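Local coordinates for UDP-N-Acetylglucosamine 2-Epimerase (Thermus thermophilus, PDB 1V4V), which probably interconverts UDP-N-acetylglucosamine and UDP-N-acetylmannosamine by epimerisation at C2 of the sugar, at residues 345-356 with 368-376. Sequence-based numbering, arbitrary orientation. Where two conformers were deposited one is given.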
ATOM      1  N   LYS A 345     -13.241 -20.819  25.886  1.00 29.93           N
ATOM      2  CA  LYS A 345     -13.258 -20.329  24.514  1.00 30.92           C
ATOM      3  C   LYS A 345     -11.869 -19.803  24.162  1.00 28.63           C
ATOM      4  O   LYS A 345     -11.305 -18.997  24.899  1.00 28.97           O
ATOM      5  CB  LYS A 345     -14.288 -19.202  24.370  1.00 33.18           C
ATOM      6  CG  LYS A 345     -14.316 -18.561  22.991  1.00 35.92           C
ATOM      7  CD  LYS A 345     -15.201 -17.328  22.965  1.00 39.61           C
ATOM      8  CE  LYS A 345     -15.077 -16.595  21.633  1.00 41.13           C
ATOM      9  NZ  LYS A 345     -15.446 -17.464  20.485  1.00 43.07           N
ATOM     10  N   ASN A 346     -11.316 -20.266  23.047  1.00 28.91           N
ATOM     11  CA  ASN A 346      -9.996 -19.814  22.617  1.00 29.31           C
ATOM     12  C   ASN A 346     -10.137 -18.363  22.158  1.00 29.58           C
ATOM     13  O   ASN A 346     -10.866 -18.082  21.211  1.00 29.18           O
ATOM     14  CB  ASN A 346      -9.491 -20.674  21.456  1.00 31.10           C
ATOM     15  CG  ASN A 346      -8.085 -20.308  21.037  1.00 31.77           C
ATOM     16  OD1 ASN A 346      -7.770 -19.134  20.848  1.00 34.31           O
ATOM     17  ND2 ASN A 346      -7.230 -21.313  20.882  1.00 35.20           N
ATOM     18  N   PRO A 347      -9.434 -17.429  22.818  1.00 29.00           N
ATOM     19  CA  PRO A 347      -9.505 -16.007  22.465  1.00 29.75           C
ATOM     20  C   PRO A 347      -8.768 -15.632  21.181  1.00 30.05           C
ATOM     21  O   PRO A 347      -8.787 -14.471  20.777  1.00 30.52           O
ATOM     22  CB  PRO A 347      -8.897 -15.334  23.683  1.00 29.12           C
ATOM     23  CG  PRO A 347      -7.789 -16.286  24.026  1.00 29.67           C
ATOM     24  CD  PRO A 347      -8.472 -17.642  23.917  1.00 28.82           C
ATOM     25  N   TYR A 348      -8.129 -16.608  20.542  1.00 29.60           N
ATOM     26  CA  TYR A 348      -7.375 -16.351  19.314  1.00 31.74           C
ATOM     27  C   TYR A 348      -8.095 -16.796  18.046  1.00 31.21           C
ATOM     28  O   TYR A 348      -7.869 -16.244  16.972  1.00 32.31           O
ATOM     29  CB  TYR A 348      -6.016 -17.049  19.376  1.00 32.85           C
ATOM     30  CG  TYR A 348      -5.269 -16.816  20.668  1.00 35.11           C
ATOM     31  CD1 TYR A 348      -4.763 -15.557  20.991  1.00 36.29           C
ATOM     32  CD2 TYR A 348      -5.084 -17.855  21.578  1.00 35.85           C
ATOM     33  CE1 TYR A 348      -4.086 -15.340  22.199  1.00 37.85           C
ATOM     34  CE2 TYR A 348      -4.414 -17.649  22.781  1.00 38.66           C
ATOM     35  CZ  TYR A 348      -3.920 -16.392  23.084  1.00 37.66           C
ATOM     36  OH  TYR A 348      -3.267 -16.193  24.280  1.00 42.35           O
ATOM     37  N   GLY A 349      -8.956 -17.799  18.168  1.00 31.06           N
ATOM     38  CA  GLY A 349      -9.678 -18.298  17.011  1.00 30.35           C
ATOM     39  C   GLY A 349     -10.337 -19.625  17.329  1.00 30.74           C
ATOM     40  O   GLY A 349      -9.943 -20.287  18.287  1.00 29.91           O
ATOM     41  N   ASP A 350     -11.329 -20.016  16.533  1.00 30.38           N
ATOM     42  CA  ASP A 350     -12.048 -21.265  16.764  1.00 31.12           C
ATOM     43  C   ASP A 350     -11.507 -22.470  15.990  1.00 32.02           C
ATOM     44  O   ASP A 350     -12.159 -23.510  15.921  1.00 32.71           O
ATOM     45  CB  ASP A 350     -13.545 -21.072  16.464  1.00 31.46           C
ATOM     46  CG  ASP A 350     -13.820 -20.716  15.006  1.00 34.34           C
ATOM     47  OD1 ASP A 350     -14.973 -20.341  14.696  1.00 33.93           O
ATOM     48  OD2 ASP A 350     -12.898 -20.817  14.170  1.00 34.21           O
ATOM     49  N   GLY A 351     -10.317 -22.328  15.409  1.00 31.42           N
ATOM     50  CA  GLY A 351      -9.719 -23.426  14.668  1.00 31.10           C
ATOM     51  C   GLY A 351     -10.220 -23.593  13.246  1.00 32.64           C
ATOM     52  O   GLY A 351      -9.787 -24.502  12.529  1.00 31.57           O
ATOM     53  N   LYS A 352     -11.125 -22.715  12.830  1.00 30.57           N
ATOM     54  CA  LYS A 352     -11.676 -22.782  11.484  1.00 31.66           C
ATOM     55  C   LYS A 352     -11.505 -21.479  10.693  1.00 30.80           C
ATOM     56  O   LYS A 352     -12.288 -21.177   9.795  1.00 28.97           O
ATOM     57  CB  LYS A 352     -13.152 -23.176  11.566  1.00 35.17           C
ATOM     58  CG  LYS A 352     -13.339 -24.537  12.232  1.00 39.09           C
ATOM     59  CD  LYS A 352     -14.791 -24.883  12.463  1.00 43.50           C
ATOM     60  CE  LYS A 352     -14.911 -26.274  13.070  1.00 46.35           C
ATOM     61  NZ  LYS A 352     -14.241 -27.303  12.217  1.00 48.07           N
ATOM     62  N   ALA A 353     -10.469 -20.716  11.027  1.00 29.05           N
ATOM     63  CA  ALA A 353     -10.195 -19.458  10.340  1.00 28.59           C
ATOM     64  C   ALA A 353      -9.886 -19.721   8.867  1.00 28.52           C
ATOM     65  O   ALA A 353     -10.259 -18.934   7.992  1.00 28.81           O
ATOM     66  CB  ALA A 353      -9.020 -18.746  11.003  1.00 28.22           C
ATOM     67  N   GLY A 354      -9.204 -20.832   8.606  1.00 26.60           N
ATOM     68  CA  GLY A 354      -8.845 -21.192   7.248  1.00 28.15           C
ATOM     69  C   GLY A 354     -10.070 -21.390   6.383  1.00 29.04           C
ATOM     70  O   GLY A 354     -10.097 -20.982   5.222  1.00 27.64           O
ATOM     71  N   LEU A 355     -11.091 -22.023   6.950  1.00 29.54           N
ATOM     72  CA  LEU A 355     -12.324 -22.262   6.213  1.00 30.24           C
ATOM     73  C   LEU A 355     -13.015 -20.942   5.901  1.00 29.82           C
ATOM     74  O   LEU A 355     -13.586 -20.775   4.825  1.00 29.60           O
ATOM     75  CB  LEU A 355     -13.263 -23.163   7.022  1.00 31.68           C
ATOM     76  CG  LEU A 355     -14.591 -23.534   6.355  1.00 33.69           C
ATOM     77  CD1 LEU A 355     -14.328 -24.215   5.019  1.00 34.61           C
ATOM     78  CD2 LEU A 355     -15.381 -24.453   7.277  1.00 35.72           C
HETATM   79  N   MSE A 356     -12.965 -20.003   6.844  1.00 29.72           N
HETATM   80  CA  MSE A 356     -13.585 -18.701   6.632  1.00 31.18           C
HETATM   81  C   MSE A 356     -12.858 -17.911   5.550  1.00 29.55           C
HETATM   82  O   MSE A 356     -13.495 -17.238   4.737  1.00 29.56           O
HETATM   83  CB  MSE A 356     -13.620 -17.897   7.932  1.00 34.29           C
HETATM   84  CG  MSE A 356     -14.749 -18.303   8.868  1.00 39.80           C
HETATM   85 SE   MSE A 356     -14.865 -17.144  10.398  1.00 50.62          SE
HETATM   86  CE  MSE A 356     -14.886 -15.465   9.421  1.00 39.71           C
ATOM     87  N   GLY A 368     -20.307 -18.750  -3.745  1.00 44.91           N
ATOM     88  CA  GLY A 368     -20.881 -18.998  -2.435  1.00 43.84           C
ATOM     89  C   GLY A 368     -21.194 -17.721  -1.682  1.00 43.09           C
ATOM     90  O   GLY A 368     -20.794 -16.638  -2.108  1.00 43.98           O
ATOM     91  N   PRO A 369     -21.912 -17.816  -0.553  1.00 42.48           N
ATOM     92  CA  PRO A 369     -22.284 -16.661   0.270  1.00 42.08           C
ATOM     93  C   PRO A 369     -21.154 -16.194   1.191  1.00 41.91           C
ATOM     94  O   PRO A 369     -20.198 -16.931   1.433  1.00 41.06           O
ATOM     95  CB  PRO A 369     -23.483 -17.182   1.051  1.00 42.28           C
ATOM     96  CG  PRO A 369     -23.092 -18.602   1.304  1.00 42.26           C
ATOM     97  CD  PRO A 369     -22.543 -19.047  -0.039  1.00 42.80           C
ATOM     98  N   ARG A 370     -21.273 -14.971   1.701  1.00 42.57           N
ATOM     99  CA  ARG A 370     -20.265 -14.416   2.602  1.00 42.92           C
ATOM    100  C   ARG A 370     -20.350 -15.083   3.965  1.00 43.22           C
ATOM    101  O   ARG A 370     -21.401 -15.070   4.606  1.00 42.80           O
ATOM    102  CB  ARG A 370     -20.464 -12.907   2.778  1.00 43.40           C
ATOM    103  CG  ARG A 370     -19.499 -12.265   3.775  1.00 43.12           C
ATOM    104  CD  ARG A 370     -19.811 -10.788   3.979  1.00 44.91           C
ATOM    105  NE  ARG A 370     -18.892 -10.133   4.911  1.00 44.84           N
ATOM    106  CZ  ARG A 370     -18.761 -10.453   6.197  1.00 47.06           C
ATOM    107  NH1 ARG A 370     -17.899  -9.796   6.963  1.00 45.76           N
ATOM    108  NH2 ARG A 370     -19.489 -11.429   6.724  1.00 47.67           N
ATOM    109  N   PRO A 371     -19.240 -15.674   4.430  1.00 43.34           N
ATOM    110  CA  PRO A 371     -19.242 -16.335   5.737  1.00 43.70           C
ATOM    111  C   PRO A 371     -19.436 -15.304   6.840  1.00 43.63           C
ATOM    112  O   PRO A 371     -19.216 -14.112   6.624  1.00 42.93           O
ATOM    113  CB  PRO A 371     -17.865 -16.992   5.789  1.00 42.94           C
ATOM    114  CG  PRO A 371     -17.014 -16.013   5.036  1.00 43.77           C
ATOM    115  CD  PRO A 371     -17.891 -15.684   3.838  1.00 42.87           C
ATOM    116  N   GLU A 372     -19.861 -15.758   8.013  1.00 43.66           N
ATOM    117  CA  GLU A 372     -20.062 -14.856   9.140  1.00 43.72           C
ATOM    118  C   GLU A 372     -18.730 -14.663   9.857  1.00 41.30           C
ATOM    119  O   GLU A 372     -17.908 -15.575   9.902  1.00 40.98           O
ATOM    120  CB  GLU A 372     -21.098 -15.434  10.110  1.00 46.82           C
ATOM    121  CG  GLU A 372     -22.460 -15.684   9.482  1.00 51.79           C
ATOM    122  CD  GLU A 372     -23.501 -16.125  10.494  1.00 55.00           C
ATOM    123  OE1 GLU A 372     -23.270 -17.140  11.188  1.00 56.96           O
ATOM    124  OE2 GLU A 372     -24.553 -15.456  10.595  1.00 56.84           O
ATOM    125  N   ASP A 373     -18.525 -13.474  10.413  1.00 38.86           N
ATOM    126  CA  ASP A 373     -17.292 -13.158  11.129  1.00 36.54           C
ATOM    127  C   ASP A 373     -17.134 -13.953  12.420  1.00 36.51           C
ATOM    128  O   ASP A 373     -18.113 -14.240  13.112  1.00 34.16           O
ATOM    129  CB  ASP A 373     -17.245 -11.671  11.493  1.00 36.44           C
ATOM    130  CG  ASP A 373     -17.182 -10.766  10.282  1.00 37.77           C
ATOM    131  OD1 ASP A 373     -16.425 -11.079   9.343  0.50 38.12           O
ATOM    132  OD2 ASP A 373     -17.873  -9.726  10.281  0.50 40.58           O
ATOM    133  N   TRP A 374     -15.890 -14.292  12.737  1.00 35.89           N
ATOM    134  CA  TRP A 374     -15.577 -15.006  13.967  1.00 36.23           C
ATOM    135  C   TRP A 374     -15.847 -14.017  15.094  1.00 37.75           C
ATOM    136  O   TRP A 374     -15.553 -12.829  14.964  1.00 36.00           O
ATOM    137  CB  TRP A 374     -14.101 -15.416  13.981  1.00 33.89           C
ATOM    138  CG  TRP A 374     -13.597 -15.892  15.323  1.00 32.35           C
ATOM    139  CD1 TRP A 374     -13.871 -17.084  15.934  1.00 32.22           C
ATOM    140  CD2 TRP A 374     -12.727 -15.176  16.211  1.00 31.65           C
ATOM    141  NE1 TRP A 374     -13.220 -17.155  17.149  1.00 31.34           N
ATOM    142  CE2 TRP A 374     -12.513 -15.997  17.343  1.00 30.56           C
ATOM    143  CE3 TRP A 374     -12.105 -13.920  16.160  1.00 29.46           C
ATOM    144  CZ2 TRP A 374     -11.705 -15.601  18.415  1.00 32.87           C
ATOM    145  CZ3 TRP A 374     -11.300 -13.525  17.228  1.00 31.13           C
ATOM    146  CH2 TRP A 374     -11.109 -14.367  18.342  1.00 31.71           C
ATOM    147  N   LEU A 375     -16.407 -14.501  16.195  1.00 40.47           N
ATOM    148  CA  LEU A 375     -16.702 -13.633  17.324  1.00 43.56           C
ATOM    149  C   LEU A 375     -15.818 -13.958  18.517  1.00 44.70           C
ATOM    150  O   LEU A 375     -15.708 -15.114  18.920  1.00 45.23           O
ATOM    151  CB  LEU A 375     -18.173 -13.770  17.725  1.00 45.71           C
ATOM    152  CG  LEU A 375     -19.200 -13.209  16.738  1.00 47.62           C
ATOM    153  CD1 LEU A 375     -20.603 -13.572  17.194  1.00 48.32           C
ATOM    154  CD2 LEU A 375     -19.037 -11.697  16.640  1.00 48.44           C
ATOM    155  N   PRO A 376     -15.158 -12.940  19.088  1.00 46.15           N
ATOM    156  CA  PRO A 376     -14.292 -13.166  20.246  1.00 47.50           C
ATOM    157  C   PRO A 376     -15.133 -13.317  21.513  1.00 48.37           C
ATOM    158  O   PRO A 376     -16.373 -13.218  21.407  1.00 48.87           O
ATOM    159  CB  PRO A 376     -13.420 -11.917  20.268  1.00 48.79           C
ATOM    160  CG  PRO A 376     -14.358 -10.862  19.786  1.00 47.73           C
ATOM    161  CD  PRO A 376     -15.062 -11.543  18.625  1.00 47.35           C
ATOM    162  OXT PRO A 376     -14.544 -13.533  22.592  1.00 50.86           O
TER
HETATM  163  O   HOH W   1     -12.796 -18.817  19.554  1.00 30.15           O
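The indole of Trp374 lies against the backbone of the turn 346-350, one face covered by Gly349, whose CA stands 3.3 Å above the ring plane toward its rim. Pro347 O meets the ring edge, 3.4 Å from Trp374 CH2. The indole N-H finds its acceptor in a water lying in the ring plane, 3.0 Å from Trp374 NE1. That water also accepts from Lys345 NZ and donates to Asn346 O, tying the two segments together with three bonds. The ammonium group has a direct partner as well: Lys345 runs extended until a bend at its last torsion (chi4 59°), which brings NZ within 2.8 Å of Leu375 O. The C-terminal carboxylate of Pro376 is near this charge but too far for a salt bridge.

Asn346 OD1 shapes the turn beneath the indole, accepting in its carbonyl plane from Tyr348 N at 2.6 Å and, from well above that plane, from Gly349 N. Asp350 places its carboxylate beside Trp374 CD1, while its OD2 receives Lys352 N at 2.9 Å in an Asx turn. Farther along, selenomethionine Met356 rests its CE on Glu372 O. In the conformer given, Asp373 forms a salt bridge with Arg370 NH1, and its OD1 accepts from Val173 N of strand 171-173. The C-terminal tail thus packs along the chain's return from the C-terminal to the N-terminal Rossmann-like domain, a crossover characteristic of the GT-B fold.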